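Local coordinates for protein endoglucanase A (Clostridium acetobutylicum, PDB 3IK2) that probably hydrolyses internal beta-1,4-glucosidic bonds of cellulose as a family 44 endoglucanase with a TIM-like barrel, at residues Q25-A30 / N393-A398. Numbering follows the deposited sequence.
Sequences QDFSNA and NYVQSA
Ala30 and Gln396 bring the two backbones closest, their CA atoms 5.1 Å apart, where the irregular segment 25-30 passes the first turns of helix 393-403. The loop residues Phe27 to Ala30 bend around a single helix side chain, that of Gln396, which supplies nearly half of the 232 Å² buried between the segments. Its CG lies anti to the carbonyl carbon (chi1 -62°) and the chain runs on extended, which carries the amide off the helix surface into this bend. There both ends of the amide are used. OE1 accepts the backbone N-H of Asn29, with Asn29 N 2.8 Å from OE1 and somewhat out of the carbonyl plane. NE2 gives a longer, fairly straight bond of 3.2 Å to Ser28 OG, which lies almost in the amide plane. NE2 also bonds to Asn392 OD1, just ahead of the helix, so three hydrogen bonds fix the rotation of the amide.

The aliphatic part of Gln396 is packed on two fronts. Gln396 CB lies 3.7 Å from Ala30 CB, and its CG lies 3.7 Å from CD2 of Phe27, whose side chain runs past it in the opposite direction. Farther along the same ring, CE2 and CZ touch Val395 CG1, each at 4.0 Å. One face of the ring has Gln25 O above its centre, and the ring also meets that of Phe399, one turn further along the helix than Val395. A further polar link to this helix joins Asn29 O to Asn400 ND2.

Near the surface, the contact joins the first and last strand units of the closed TIM-like barrel of family 44: the loop after strand 22-23 is held mainly by the Gln396 amide to the helix following strand 379-384.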
ATOM      1  N   GLN A  25       5.444  -1.697   8.222  1.00  6.38           N
ATOM      2  CA  GLN A  25       6.273  -1.514   9.402  1.00  7.12           C
ATOM      3  C   GLN A  25       5.409  -0.950  10.498  1.00  6.80           C
ATOM      4  O   GLN A  25       4.752   0.069  10.314  1.00  6.59           O
ATOM      5  CB  GLN A  25       7.510  -0.594   9.147  1.00  7.79           C
ATOM      6  CG  GLN A  25       8.651  -1.236   8.305  1.00  7.98           C
ATOM      7  CD  GLN A  25       8.364  -1.169   6.813  1.00  8.37           C
ATOM      8  OE1 GLN A  25       7.639  -0.284   6.350  1.00  9.79           O
ATOM      9  NE2 GLN A  25       8.890  -2.130   6.061  1.00  8.43           N
ATOM     10  N   ASP A  26       5.419  -1.619  11.648  1.00  6.16           N
ATOM     11  CA  ASP A  26       4.674  -1.122  12.797  1.00  6.81           C
ATOM     12  C   ASP A  26       5.122   0.246  13.315  1.00  5.97           C
ATOM     13  O   ASP A  26       6.292   0.547  13.355  1.00  5.16           O
ATOM     14  CB  ASP A  26       4.665  -2.148  13.925  1.00  6.26           C
ATOM     15  CG  ASP A  26       3.772  -3.327  13.603  1.00 10.22           C
ATOM     16  OD1 ASP A  26       2.669  -3.114  13.006  1.00 12.27           O
ATOM     17  OD2 ASP A  26       4.197  -4.457  13.906  1.00 11.19           O
ATOM     18  N   PHE A  27       4.140   1.019  13.755  1.00  6.69           N
ATOM     19  CA  PHE A  27       4.320   2.331  14.333  1.00  6.77           C
ATOM     20  C   PHE A  27       4.278   2.282  15.837  1.00  7.83           C
ATOM     21  O   PHE A  27       3.462   1.549  16.436  1.00  8.37           O
ATOM     22  CB  PHE A  27       3.209   3.229  13.846  1.00  6.00           C
ATOM     23  CG  PHE A  27       3.206   3.427  12.354  1.00  6.95           C
ATOM     24  CD1 PHE A  27       2.076   3.102  11.596  1.00  5.83           C
ATOM     25  CD2 PHE A  27       4.324   3.957  11.709  1.00  6.58           C
ATOM     26  CE1 PHE A  27       2.044   3.324  10.221  1.00  4.68           C
ATOM     27  CE2 PHE A  27       4.319   4.166  10.318  1.00  5.22           C
ATOM     28  CZ  PHE A  27       3.172   3.847   9.579  1.00  4.73           C
ATOM     29  N   SER A  28       5.159   3.055  16.462  1.00  8.52           N
ATOM     30  CA  SER A  28       5.182   3.131  17.931  1.00  9.61           C
ATOM     31  C   SER A  28       3.833   3.613  18.463  1.00  9.77           C
ATOM     32  O   SER A  28       3.347   3.096  19.472  1.00 10.27           O
ATOM     33  CB  SER A  28       6.346   4.025  18.444  1.00  9.69           C
ATOM     34  OG  SER A  28       6.303   5.301  17.799  1.00 10.06           O
ATOM     35  N   ASN A  29       3.221   4.593  17.795  1.00  9.99           N
ATOM     36  CA  ASN A  29       1.896   5.087  18.226  1.00 10.70           C
ATOM     37  C   ASN A  29       0.968   5.604  17.103  1.00  9.05           C
ATOM     38  O   ASN A  29       0.609   6.776  17.067  1.00  8.47           O
ATOM     39  CB  ASN A  29       2.050   6.148  19.326  1.00 11.85           C
ATOM     40  CG  ASN A  29       0.733   6.471  20.008  1.00 17.70           C
ATOM     41  OD1 ASN A  29      -0.219   5.666  19.989  1.00 24.65           O
ATOM     42  ND2 ASN A  29       0.659   7.657  20.610  1.00 23.54           N
ATOM     43  N   ALA A  30       0.589   4.722  16.187  1.00  8.06           N
ATOM     44  CA  ALA A  30      -0.313   5.095  15.110  1.00  7.66           C
ATOM     45  C   ALA A  30      -1.231   3.937  14.773  1.00  8.32           C
ATOM     46  O   ALA A  30      -0.779   2.789  14.597  1.00  7.82           O
ATOM     47  CB  ALA A  30       0.445   5.549  13.886  1.00  7.23           C
ATOM     48  N   ASN A 393       7.416  10.490  12.790  1.00  9.07           N
ATOM     49  CA  ASN A 393       6.392  11.052  13.684  1.00  8.79           C
ATOM     50  C   ASN A 393       5.268  11.776  12.952  1.00  8.29           C
ATOM     51  O   ASN A 393       4.123  11.734  13.374  1.00  8.60           O
ATOM     52  CB  ASN A 393       7.006  11.963  14.795  1.00  8.64           C
ATOM     53  CG  ASN A 393       7.861  13.115  14.224  1.00  9.61           C
ATOM     54  OD1 ASN A 393       8.705  12.893  13.361  1.00 10.00           O
ATOM     55  ND2 ASN A 393       7.658  14.335  14.735  1.00  8.17           N
ATOM     56  N   TYR A 394       5.581  12.457  11.862  1.00  7.89           N
ATOM     57  CA  TYR A 394       4.512  13.094  11.076  1.00  7.41           C
ATOM     58  C   TYR A 394       3.715  12.128  10.192  1.00  6.54           C
ATOM     59  O   TYR A 394       2.543  12.338   9.970  1.00  5.82           O
ATOM     60  CB  TYR A 394       5.042  14.273  10.261  1.00  7.33           C
ATOM     61  CG  TYR A 394       5.124  15.574  11.044  1.00  8.69           C
ATOM     62  CD1 TYR A 394       4.033  16.460  11.098  1.00  9.27           C
ATOM     63  CD2 TYR A 394       6.299  15.929  11.719  1.00  9.20           C
ATOM     64  CE1 TYR A 394       4.111  17.662  11.812  1.00 10.11           C
ATOM     65  CE2 TYR A 394       6.393  17.123  12.425  1.00  8.60           C
ATOM     66  CZ  TYR A 394       5.302  17.990  12.473  1.00  9.57           C
ATOM     67  OH  TYR A 394       5.417  19.174  13.195  1.00  8.45           O
ATOM     68  N   VAL A 395       4.356  11.068   9.697  1.00  7.05           N
ATOM     69  CA  VAL A 395       3.634   9.965   9.085  1.00  6.92           C
ATOM     70  C   VAL A 395       2.647   9.370  10.107  1.00  7.64           C
ATOM     71  O   VAL A 395       1.472   9.129   9.795  1.00  7.63           O
ATOM     72  CB  VAL A 395       4.585   8.877   8.493  1.00  8.01           C
ATOM     73  CG1 VAL A 395       3.815   7.543   8.235  1.00  5.32           C
ATOM     74  CG2 VAL A 395       5.245   9.383   7.200  1.00  5.29           C
ATOM     75  N   GLN A 396       3.104   9.164  11.338  1.00  7.58           N
ATOM     76  CA  GLN A 396       2.198   8.609  12.334  1.00  7.50           C
ATOM     77  C   GLN A 396       1.042   9.567  12.596  1.00  7.39           C
ATOM     78  O   GLN A 396      -0.092   9.129  12.715  1.00  7.07           O
ATOM     79  CB  GLN A 396       2.944   8.275  13.629  1.00  7.78           C
ATOM     80  CG  GLN A 396       4.002   7.229  13.451  1.00  6.08           C
ATOM     81  CD  GLN A 396       4.488   6.660  14.773  1.00  4.89           C
ATOM     82  OE1 GLN A 396       3.693   6.410  15.667  1.00  4.60           O
ATOM     83  NE2 GLN A 396       5.783   6.405  14.874  1.00  3.63           N
ATOM     84  N   SER A 397       1.307  10.876  12.635  1.00  7.54           N
ATOM     85  CA  SER A 397       0.209  11.857  12.805  1.00  8.30           C
ATOM     86  C   SER A 397      -0.873  11.727  11.730  1.00  7.68           C
ATOM     87  O   SER A 397      -2.044  11.868  12.028  1.00  7.99           O
ATOM     88  CB  SER A 397       0.692  13.304  12.783  1.00  8.77           C
ATOM     89  OG  SER A 397       1.851  13.494  13.533  1.00 12.91           O
ATOM     90  N   ALA A 398      -0.464  11.526  10.481  1.00  7.16           N
ATOM     91  CA  ALA A 398      -1.398  11.394   9.368  1.00  6.94           C
ATOM     92  C   ALA A 398      -2.313  10.209   9.575  1.00  6.72           C
ATOM     93  O   ALA A 398      -3.529  10.354   9.448  1.00  6.49           O
ATOM     94  CB  ALA A 398      -0.662  11.301   8.036  1.00  6.03           C
TER